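Local coordinates for lectin CEL-IV, C-type (Cucumaria echinata, PDB 3ALU), which binds galactose-containing sugars through a calcium ion, as a tetrameric C-type lectin with an EPN carbohydrate recognition motif, at residues 80-85 with 135-140; 22-27 with 143-148; 65-70 with 124-129. All blocks are in the same frame, centred on the assembly; numbering follows the deposited sequence.

Contact 1 (80-85 with 135-140); sequences APQVYI and ADVYSN. With CA (calcium ion), chain K; GLA (alpha-D-galactopyranose), chain E; EDO (1,2-ethanediol), chain J; EDO (1,2-ethanediol), chain I.
The calcium-dependent sugar site of the C-type lectin domain has a wall here, where Gln82 of strand 82-85 meets Ala135 and Val137 of strand 135-137. The two strands are not paired. Their axes pass 9.3 Å apart and cross at 80°, and side chains span the gap. Gln82 does this with a straight chain beyond CG. Its NE2 ends 3.5 Å from Val137 CG1 and also touches the methyl of Ala135. The same NE2 donates a hydrogen bond to O6 of alpha-D-galactopyranose at 2.7 Å, with an N-H...O angle of 150°. A 1,2-ethanediol, probably from the crystallisation liquor, donates to OE1. In this crystal, polar partners on both amide atoms probably fix its rotation.

Val137 uses its two branches differently. CG1 lies against the galactose O6, while CG2 sits 3.7 Å from CE1 on the Tyr84 ring and approaches it obliquely. The hydroxyl of Tyr84 finds its hydrogen-bond partner in the carbonyl of Asn141.

The Asp136 side chain sets off away from 80-85, and its carboxylate turns back to the calcium ion. Its CG lies between the backbone N and the carbonyl carbon (chi1 73°), which brings the carboxylate close to its own carbonyl. Asp136 O and Asp136 OD1 both bind the calcium ion at 2.4 Å. Galactose O3 and O4 also bind the metal. Glu113, Asn115 and Asn116 supply the other ligands, and Ser120 OG holds the second carboxylate oxygen of Asp136. A calcium ion shared between acidic and amide side chains, one backbone carbonyl and a pair of neighbouring sugar hydroxyls is the hallmark of C-type lectin carbohydrate recognition.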
loop_
_atom_site.group_PDB
_atom_site.type_symbol
_atom_site.label_atom_id
_atom_site.label_comp_id
_atom_site.label_asym_id
_atom_site.label_seq_id
_atom_site.Cartn_x
_atom_site.Cartn_y
_atom_site.Cartn_z
ATOM N N ALA A 80 34.205 9.806 1.443
ATOM C CA ALA A 80 33.163 10.759 1.031
ATOM C C ALA A 80 32.429 10.271 -0.197
ATOM O O ALA A 80 33.055 9.739 -1.121
ATOM C CB ALA A 80 33.777 12.161 0.748
ATOM N N PRO A 81 31.101 10.486 -0.244
ATOM C CA PRO A 81 30.299 11.206 0.756
ATOM C C PRO A 81 29.855 10.378 1.983
ATOM O O PRO A 81 29.418 9.242 1.842
ATOM C CB PRO A 81 29.070 11.648 -0.059
ATOM C CG PRO A 81 28.913 10.566 -1.093
ATOM C CD PRO A 81 30.294 10.054 -1.399
ATOM N N GLN A 82 29.890 11.004 3.160
ATOM C CA GLN A 82 29.446 10.351 4.371
ATOM C C GLN A 82 28.058 10.891 4.693
ATOM O O GLN A 82 27.843 12.088 4.641
ATOM C CB GLN A 82 30.412 10.674 5.494
ATOM C CG GLN A 82 31.766 10.151 5.150
ATOM C CD GLN A 82 32.780 10.414 6.256
ATOM O OE1 GLN A 82 33.571 11.358 6.184
ATOM N NE2 GLN A 82 32.753 9.581 7.288
ATOM N N VAL A 83 27.151 9.989 5.044
ATOM C CA VAL A 83 25.762 10.333 5.259
ATOM C C VAL A 83 25.355 9.757 6.603
ATOM O O VAL A 83 25.452 8.514 6.798
ATOM C CB VAL A 83 24.910 9.694 4.134
ATOM C CG1 VAL A 83 23.401 9.933 4.349
ATOM C CG2 VAL A 83 25.382 10.204 2.708
ATOM N N TYR A 84 24.885 10.599 7.530
ATOM C CA TYR A 84 24.511 10.135 8.841
ATOM C C TYR A 84 23.401 9.120 8.842
ATOM O O TYR A 84 22.442 9.238 8.090
ATOM C CB TYR A 84 24.062 11.279 9.749
ATOM C CG TYR A 84 25.162 12.037 10.412
ATOM C CD1 TYR A 84 26.188 11.362 11.130
ATOM C CD2 TYR A 84 25.148 13.431 10.421
ATOM C CE1 TYR A 84 27.190 12.094 11.775
ATOM C CE2 TYR A 84 26.140 14.163 11.072
ATOM C CZ TYR A 84 27.145 13.477 11.782
ATOM O OH TYR A 84 28.142 14.213 12.410
ATOM N N ILE A 85 23.580 8.103 9.691
ATOM C CA ILE A 85 22.503 7.201 10.073
ATOM C C ILE A 85 22.366 7.290 11.601
ATOM O O ILE A 85 23.169 8.002 12.261
ATOM C CB ILE A 85 22.806 5.774 9.622
ATOM C CG1 ILE A 85 24.119 5.296 10.258
ATOM C CG2 ILE A 85 22.880 5.701 8.063
ATOM C CD1 ILE A 85 24.487 3.818 9.842
ATOM N N ALA A 135 31.442 4.411 8.903
ATOM C CA ALA A 135 32.554 5.011 9.650
ATOM C C ALA A 135 31.971 5.657 10.888
ATOM O O ALA A 135 30.825 6.127 10.855
ATOM C CB ALA A 135 33.264 6.076 8.806
ATOM N N ASP A 136 32.721 5.694 11.990
ATOM C CA ASP A 136 32.281 6.569 13.083
ATOM C C ASP A 136 33.031 7.889 13.028
ATOM O O ASP A 136 34.198 7.938 12.577
ATOM C CB ASP A 136 32.353 5.922 14.481
ATOM C CG ASP A 136 33.797 5.772 15.013
ATOM O OD1 ASP A 136 34.729 5.516 14.237
ATOM O OD2 ASP A 136 33.982 5.868 16.248
ATOM N N VAL A 137 32.313 8.941 13.405
ATOM C CA VAL A 137 32.836 10.304 13.280
ATOM C C VAL A 137 32.438 11.094 14.504
ATOM O O VAL A 137 31.520 10.738 15.226
ATOM C CB VAL A 137 32.260 11.028 12.009
ATOM C CG1 VAL A 137 32.608 10.303 10.692
ATOM C CG2 VAL A 137 30.734 11.289 12.127
ATOM N N TYR A 138 33.124 12.218 14.732
ATOM C CA TYR A 138 32.695 13.105 15.809
ATOM C C TYR A 138 31.425 13.839 15.388
ATOM O O TYR A 138 31.231 14.160 14.198
ATOM C CB TYR A 138 33.850 14.063 16.224
ATOM C CG TYR A 138 35.002 13.264 16.744
ATOM C CD1 TYR A 138 36.225 13.273 16.098
ATOM C CD2 TYR A 138 34.820 12.415 17.840
ATOM C CE1 TYR A 138 37.287 12.457 16.562
ATOM C CE2 TYR A 138 35.858 11.618 18.307
ATOM C CZ TYR A 138 37.077 11.653 17.657
ATOM O OH TYR A 138 38.110 10.842 18.099
ATOM N N SER A 139 30.586 14.086 16.381
ATOM C CA SER A 139 29.189 14.489 16.184
ATOM C C SER A 139 29.039 15.882 15.619
ATOM O O SER A 139 27.965 16.270 15.157
ATOM C CB SER A 139 28.419 14.381 17.496
ATOM O OG SER A 139 28.865 15.348 18.442
ATOM N N ASN A 140 30.108 16.658 15.660
ATOM C CA ASN A 140 30.018 18.004 15.134
ATOM C C ASN A 140 30.218 18.049 13.618
ATOM O O ASN A 140 30.054 19.116 13.001
ATOM C CB ASN A 140 31.083 18.857 15.798
ATOM C CG ASN A 140 32.473 18.441 15.350
ATOM O OD1 ASN A 140 32.887 17.310 15.591
ATOM N ND2 ASN A 140 33.167 19.318 14.628
HETATM CA CA CA K . 36.203 6.578 12.634
HETATM C C1 GLA E . 39.165 9.364 9.189
HETATM C C2 GLA E . 39.114 8.352 10.341
HETATM C C3 GLA E . 38.380 7.071 9.978
HETATM C C4 GLA E . 36.989 7.376 9.409
HETATM C C5 GLA E . 37.120 8.428 8.290
HETATM C C6 GLA E . 35.762 8.863 7.716
HETATM O O2 GLA E . 40.453 7.979 10.733
HETATM O O3 GLA E . 38.291 6.234 11.142
HETATM O O4 GLA E . 36.200 7.899 10.484
HETATM O O5 GLA E . 37.789 9.610 8.768
HETATM O O6 GLA E . 35.049 9.545 8.751
HETATM C C1 EDO J . 31.757 13.558 4.025
HETATM O O1 EDO J . 30.956 13.955 2.926
HETATM C C2 EDO J . 33.127 13.169 3.539
HETATM O O2 EDO J . 34.099 13.677 4.443
HETATM C C1 EDO I . 36.312 11.483 13.184
HETATM O O1 EDO I . 35.395 12.528 12.837
HETATM C C2 EDO I . 36.908 10.841 11.951
HETATM O O2 EDO I . 38.084 11.579 11.629
#

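Contact 2 (22-27 with 143-148); sequences NHLNFD and FKYICQ
Leu24 and Phe143 form an antiparallel hydrogen-bonded pair, and this is the tight part of the contact. Leu24 N donates to Phe143 O at 3.0 Å. Phe143 N returns a bond to Leu24 O at 2.9 Å. Phe143 O also receives a CA-H...O contact from His23 CA at 3.4 Å, so this carbonyl takes one N-H bond and one weaker C-H contact.

Tyr145 continues the close packing. A chi1 of 57° swings its ring over to the side of 22-27. CE1 of Tyr145 meets Leu24 CD2 at 3.6 Å. Farther in, Tyr145 packs on Phe20 and on helix 26-33. Cys33 of that helix is joined by a disulfide to Cys147.

The outer side is looser, and Asn22 and His23 are exposed there. The Tyr145 hydroxyl reaches out to this rim and lies 3.0 Å from Asn22 OD1, with the amide plane strongly tilted against the ring. The His23 imidazole covers the start of strand 143-148, with Lys144 N 4.1 Å above the centre of its plane. The Lys144 chain runs obliquely past the ring, and its CG is 3.5 Å from His23 CE1. The end of the lysine is modelled too close to the imidazole, so its position is doubtful. His23 ND1 is hydrogen-bonded to the backbone oxygen of His21.

Two backbone bonds and an apolar tyrosine-leucine contact therefore make the join between strands 23-24 and 143-148, with polar groups left at its rim.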
loop_
_atom_site.group_PDB
_atom_site.type_symbol
_atom_site.label_atom_id
_atom_site.label_comp_id
_atom_site.label_asym_id
_atom_site.label_seq_id
_atom_site.Cartn_x
_atom_site.Cartn_y
_atom_site.Cartn_z
ATOM N N ASN A 22 20.862 18.828 2.884
ATOM C CA ASN A 22 21.470 19.874 3.707
ATOM C C ASN A 22 22.385 19.222 4.720
ATOM O O ASN A 22 22.208 18.037 5.077
ATOM C CB ASN A 22 20.454 20.860 4.314
ATOM C CG ASN A 22 19.510 20.221 5.274
ATOM O OD1 ASN A 22 18.949 19.152 5.001
ATOM N ND2 ASN A 22 19.290 20.888 6.418
ATOM N N HIS A 23 23.426 19.935 5.097
ATOM C CA HIS A 23 24.460 19.319 5.906
ATOM C C HIS A 23 24.183 19.754 7.322
ATOM O O HIS A 23 24.182 20.958 7.627
ATOM C CB HIS A 23 25.840 19.787 5.460
ATOM C CG HIS A 23 26.359 19.124 4.212
ATOM N ND1 HIS A 23 25.594 18.914 3.081
ATOM C CD2 HIS A 23 27.592 18.653 3.914
ATOM C CE1 HIS A 23 26.331 18.357 2.138
ATOM N NE2 HIS A 23 27.549 18.188 2.619
ATOM N N LEU A 24 24.000 18.782 8.206
ATOM C CA LEU A 24 23.693 19.063 9.586
ATOM C C LEU A 24 24.607 18.237 10.472
ATOM O O LEU A 24 25.053 17.146 10.075
ATOM C CB LEU A 24 22.262 18.653 9.881
ATOM C CG LEU A 24 21.095 19.656 9.919
ATOM C CD1 LEU A 24 21.409 21.107 9.472
ATOM C CD2 LEU A 24 19.767 19.102 9.464
ATOM N N ASN A 25 24.814 18.710 11.694
ATOM C CA ASN A 25 25.538 17.873 12.661
ATOM C C ASN A 25 24.634 16.755 13.173
ATOM O O ASN A 25 23.450 16.698 12.829
ATOM C CB ASN A 25 26.201 18.691 13.794
ATOM C CG ASN A 25 25.206 19.366 14.745
ATOM O OD1 ASN A 25 25.554 20.393 15.356
ATOM N ND2 ASN A 25 24.042 18.819 14.919
ATOM N N PHE A 26 25.168 15.830 13.959
ATOM C CA PHE A 26 24.377 14.650 14.247
ATOM C C PHE A 26 23.082 14.977 14.968
ATOM O O PHE A 26 22.016 14.474 14.617
ATOM C CB PHE A 26 25.157 13.657 15.122
ATOM C CG PHE A 26 24.388 12.391 15.392
ATOM C CD1 PHE A 26 23.596 12.245 16.538
ATOM C CD2 PHE A 26 24.463 11.344 14.482
ATOM C CE1 PHE A 26 22.873 11.046 16.762
ATOM C CE2 PHE A 26 23.709 10.166 14.695
ATOM C CZ PHE A 26 22.961 10.003 15.814
ATOM N N ASP A 27 23.164 15.791 16.014
ATOM C CA ASP A 27 21.987 16.073 16.826
ATOM C C ASP A 27 20.948 16.850 16.009
ATOM O O ASP A 27 19.768 16.589 16.131
ATOM C CB ASP A 27 22.397 16.891 18.053
ATOM C CG ASP A 27 23.038 16.043 19.169
ATOM O OD1 ASP A 27 22.913 14.793 19.165
ATOM O OD2 ASP A 27 23.620 16.670 20.101
ATOM N N PHE A 143 26.964 16.658 7.910
ATOM C CA PHE A 143 26.789 15.765 6.769
ATOM C C PHE A 143 25.318 15.739 6.276
ATOM O O PHE A 143 24.388 16.102 7.005
ATOM C CB PHE A 143 27.082 14.296 7.158
ATOM C CG PHE A 143 28.515 13.964 7.507
ATOM C CD1 PHE A 143 28.744 12.880 8.363
ATOM C CD2 PHE A 143 29.615 14.649 6.975
ATOM C CE1 PHE A 143 30.043 12.464 8.676
ATOM C CE2 PHE A 143 30.935 14.270 7.331
ATOM C CZ PHE A 143 31.129 13.188 8.195
ATOM N N LYS A 144 25.136 15.281 5.045
ATOM C CA LYS A 144 23.838 14.805 4.559
ATOM C C LYS A 144 23.404 13.635 5.477
ATOM O O LYS A 144 24.227 13.093 6.254
ATOM C CB LYS A 144 23.989 14.305 3.150
ATOM C CG LYS A 144 24.438 15.441 2.171
ATOM C CD LYS A 144 24.272 14.979 0.747
ATOM C CE LYS A 144 24.574 16.145 -0.250
ATOM N NZ LYS A 144 26.004 16.604 -0.197
ATOM N N TYR A 145 22.132 13.250 5.397
ATOM C CA TYR A 145 21.601 12.301 6.374
ATOM C C TYR A 145 20.393 11.615 5.776
ATOM O O TYR A 145 19.711 12.167 4.915
ATOM C CB TYR A 145 21.248 13.016 7.723
ATOM C CG TYR A 145 20.250 14.176 7.569
ATOM C CD1 TYR A 145 20.710 15.436 7.199
ATOM C CD2 TYR A 145 18.891 13.996 7.818
ATOM C CE1 TYR A 145 19.804 16.508 7.034
ATOM C CE2 TYR A 145 17.979 15.063 7.674
ATOM C CZ TYR A 145 18.473 16.306 7.266
ATOM O OH TYR A 145 17.604 17.381 7.077
ATOM N N ILE A 146 20.138 10.387 6.212
ATOM C CA ILE A 146 18.929 9.660 5.834
ATOM C C ILE A 146 17.988 9.539 7.007
ATOM O O ILE A 146 18.349 9.064 8.090
ATOM C CB ILE A 146 19.237 8.231 5.303
ATOM C CG1 ILE A 146 20.123 8.283 4.066
ATOM C CG2 ILE A 146 17.983 7.456 5.009
ATOM C CD1 ILE A 146 20.932 6.995 3.887
ATOM N N CYS A 147 16.756 10.000 6.793
ATOM C CA CYS A 147 15.657 9.791 7.757
ATOM C C CYS A 147 14.830 8.544 7.418
ATOM O O CYS A 147 14.690 8.157 6.210
ATOM C CB CYS A 147 14.700 11.006 7.776
ATOM S SG CYS A 147 15.461 12.573 8.254
ATOM N N GLN A 148 14.225 7.968 8.455
ATOM C CA GLN A 148 13.184 6.949 8.291
ATOM C C GLN A 148 11.913 7.491 8.951
ATOM O O GLN A 148 11.972 8.123 10.000
ATOM C CB GLN A 148 13.598 5.593 8.925
ATOM C CG GLN A 148 13.672 5.661 10.413
ATOM C CD GLN A 148 14.153 4.368 11.018
ATOM O OE1 GLN A 148 14.977 3.685 10.425
ATOM N NE2 GLN A 148 13.664 4.053 12.222
#

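Contact 3 (65-70 with 124-129); sequences ELVKTS and IAAGDY. With FRU (beta-D-fructofuranose), chain B.
Val67 lays its CG1 methyl on Ala126, with CG1 to Ala126 CB at 3.5 Å. A chi1 of 172° turns this branch to the loop that follows strand 124-125. The other branch reaches the strand more loosely, with Val67 CG2 to Ile124 CG2 at 4.4 Å. One turn of helix thus meets both the end of the strand and the loop after it.

Lys68 covers Ala126 from another direction. Its CG is 4.0 Å from Ala126 CB, and the chain then bends at chi3 (62°) and runs past the carbonyl of Ala126. The ammonium group does not touch Asp128 directly, for Lys68 NZ and Asp128 OD2 are 4.2 Å apart. Two waters fill that step. Each accepts from Lys68 NZ and donates to Asp128 OD2. One of them also donates to Ala126 O at 2.7 Å, so the lysine, the loop carbonyl and the carboxylate share a single water. The opposite charges probably still attract across it.

The loop after strand 120-125 runs on to Tyr129 of the glycan pocket. Tyr129 OH accepts from O1 of the bound fructose, and its ring meets Trp79 edge-to-face. On another side of the helix, Glu65 and Leu66 pack on Leu8 of a second subunit. The contact is a helix of the C-type lectin domain resting on the domain's sheet. Helix 57-70 packs there through Val67, which touches Val83 of strand 82-89 and Ile146 of strand 143-148.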
loop_
_atom_site.group_PDB
_atom_site.type_symbol
_atom_site.label_atom_id
_atom_site.label_comp_id
_atom_site.label_asym_id
_atom_site.label_seq_id
_atom_site.Cartn_x
_atom_site.Cartn_y
_atom_site.Cartn_z
ATOM N N GLU A 65 22.780 1.862 -2.063
ATOM C CA GLU A 65 22.372 2.084 -3.445
ATOM C C GLU A 65 21.573 3.398 -3.479
ATOM O O GLU A 65 21.705 4.181 -4.436
ATOM C CB GLU A 65 21.540 0.923 -3.966
ATOM C CG GLU A 65 21.095 1.159 -5.422
ATOM C CD GLU A 65 20.695 -0.106 -6.183
ATOM O OE1 GLU A 65 20.254 -1.102 -5.559
ATOM O OE2 GLU A 65 20.805 -0.075 -7.428
ATOM N N LEU A 66 20.775 3.646 -2.449
ATOM C CA LEU A 66 20.064 4.923 -2.345
ATOM C C LEU A 66 21.036 6.095 -2.374
ATOM O O LEU A 66 20.865 7.076 -3.159
ATOM C CB LEU A 66 19.155 4.962 -1.114
ATOM C CG LEU A 66 18.351 6.269 -0.910
ATOM C CD1 LEU A 66 17.477 6.633 -2.111
ATOM C CD2 LEU A 66 17.523 6.188 0.375
ATOM N N VAL A 67 22.093 6.008 -1.561
ATOM C CA VAL A 67 23.058 7.092 -1.518
ATOM C C VAL A 67 23.841 7.214 -2.827
ATOM O O VAL A 67 23.992 8.340 -3.371
ATOM C CB VAL A 67 24.022 6.929 -0.303
ATOM C CG1 VAL A 67 25.167 7.942 -0.363
ATOM C CG2 VAL A 67 23.262 7.066 1.009
ATOM N N LYS A 68 24.328 6.087 -3.354
ATOM C CA LYS A 68 25.221 6.159 -4.496
ATOM C C LYS A 68 24.483 6.535 -5.751
ATOM O O LYS A 68 25.043 7.260 -6.576
ATOM C CB LYS A 68 26.009 4.877 -4.700
ATOM C CG LYS A 68 27.036 4.668 -3.568
ATOM C CD LYS A 68 27.982 3.520 -3.858
ATOM C CE LYS A 68 28.802 3.762 -5.111
ATOM N NZ LYS A 68 29.724 2.595 -5.334
ATOM N N THR A 69 23.252 6.060 -5.904
ATOM C CA THR A 69 22.465 6.506 -7.085
ATOM C C THR A 69 21.979 7.959 -6.951
ATOM O O THR A 69 21.763 8.627 -7.979
ATOM C CB THR A 69 21.267 5.600 -7.393
ATOM O OG1 THR A 69 20.342 5.618 -6.303
ATOM C CG2 THR A 69 21.734 4.174 -7.655
ATOM N N SER A 70 21.821 8.452 -5.713
ATOM C CA SER A 70 21.387 9.837 -5.503
ATOM C C SER A 70 22.540 10.852 -5.616
ATOM O O SER A 70 22.325 12.009 -5.990
ATOM C CB SER A 70 20.684 9.992 -4.146
ATOM O OG SER A 70 19.552 9.125 -4.031
ATOM N N ILE A 124 27.018 6.198 6.891
ATOM C CA ILE A 124 27.308 5.435 5.670
ATOM C C ILE A 124 28.390 6.194 4.936
ATOM O O ILE A 124 28.239 7.383 4.651
ATOM C CB ILE A 124 26.029 5.301 4.785
ATOM C CG1 ILE A 124 25.106 4.237 5.409
ATOM C CG2 ILE A 124 26.382 4.960 3.298
ATOM C CD1 ILE A 124 23.686 4.170 4.776
ATOM N N ALA A 125 29.500 5.530 4.648
ATOM C CA ALA A 125 30.593 6.202 3.957
ATOM C C ALA A 125 30.565 5.678 2.523
ATOM O O ALA A 125 31.064 4.596 2.244
ATOM C CB ALA A 125 31.931 5.908 4.675
ATOM N N ALA A 126 29.955 6.427 1.596
ATOM C CA ALA A 126 29.682 5.868 0.268
ATOM C C ALA A 126 30.794 6.017 -0.747
ATOM O O ALA A 126 30.667 5.546 -1.910
ATOM C CB ALA A 126 28.369 6.478 -0.317
ATOM N N GLY A 127 31.868 6.703 -0.348
ATOM C CA GLY A 127 33.068 6.755 -1.182
ATOM C C GLY A 127 33.644 5.386 -1.445
ATOM O O GLY A 127 33.342 4.413 -0.738
ATOM N N ASP A 128 34.518 5.297 -2.440
ATOM C CA ASP A 128 35.037 4.001 -2.875
ATOM C C ASP A 128 35.927 3.299 -1.858
ATOM O O ASP A 128 36.093 2.100 -1.954
ATOM C CB ASP A 128 35.771 4.105 -4.208
ATOM C CG ASP A 128 34.850 4.382 -5.361
ATOM O OD1 ASP A 128 35.360 4.814 -6.401
ATOM O OD2 ASP A 128 33.631 4.159 -5.256
ATOM N N TYR A 129 36.452 4.031 -0.883
ATOM C CA TYR A 129 37.300 3.400 0.145
ATOM C C TYR A 129 36.472 2.416 0.975
ATOM O O TYR A 129 36.953 1.374 1.397
ATOM C CB TYR A 129 37.932 4.471 1.049
ATOM C CG TYR A 129 38.878 3.872 2.059
ATOM C CD1 TYR A 129 40.062 3.276 1.632
ATOM C CD2 TYR A 129 38.577 3.888 3.414
ATOM C CE1 TYR A 129 40.933 2.681 2.533
ATOM C CE2 TYR A 129 39.459 3.295 4.347
ATOM C CZ TYR A 129 40.633 2.722 3.875
ATOM O OH TYR A 129 41.520 2.138 4.739
HETATM C C1 FRU B . 44.085 4.946 4.098
HETATM C C2 FRU B . 43.755 5.652 5.423
HETATM C C3 FRU B . 44.910 5.536 6.423
HETATM C C4 FRU B . 44.208 5.672 7.766
HETATM C C5 FRU B . 42.808 5.100 7.529
HETATM C C6 FRU B . 41.751 6.002 8.156
HETATM O O1 FRU B . 44.312 3.546 4.330
HETATM O O2 FRU B . 43.449 7.041 5.187
HETATM O O3 FRU B . 45.928 6.532 6.237
HETATM O O4 FRU B . 44.893 4.979 8.822
HETATM O O5 FRU B . 42.627 5.038 6.098
HETATM O O6 FRU B . 41.381 5.481 9.432
HETATM O O HOH W 1 31.618 3.535 -3.372
HETATM O O HOH W 2 31.620 3.584 -7.236
#

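In the fold
The three contacts meet on one sheet of the lectin domain. Contacts 1 and 2 have centres about 9 Å apart and share the pairing of strands 82-89 and 143-148, through a probable backbone hydrogen bond from Tyr84 N to Lys144 O at 2.9 Å. Contacts 1 and 3 have centres about 12 Å apart. A probable backbone hydrogen bond from Ile124 N to Val83 O at 2.8 Å joins them, and the chain visits the two contacts in turn. Contacts 2 and 3 have centres about 15 Å apart, yet Ile146 CD1 packs on Val67 CG2. Contact 1 holds the calcium ion and galactose. Contact 3 reaches the fructose through Tyr129, while contact 2 binds neither sugar.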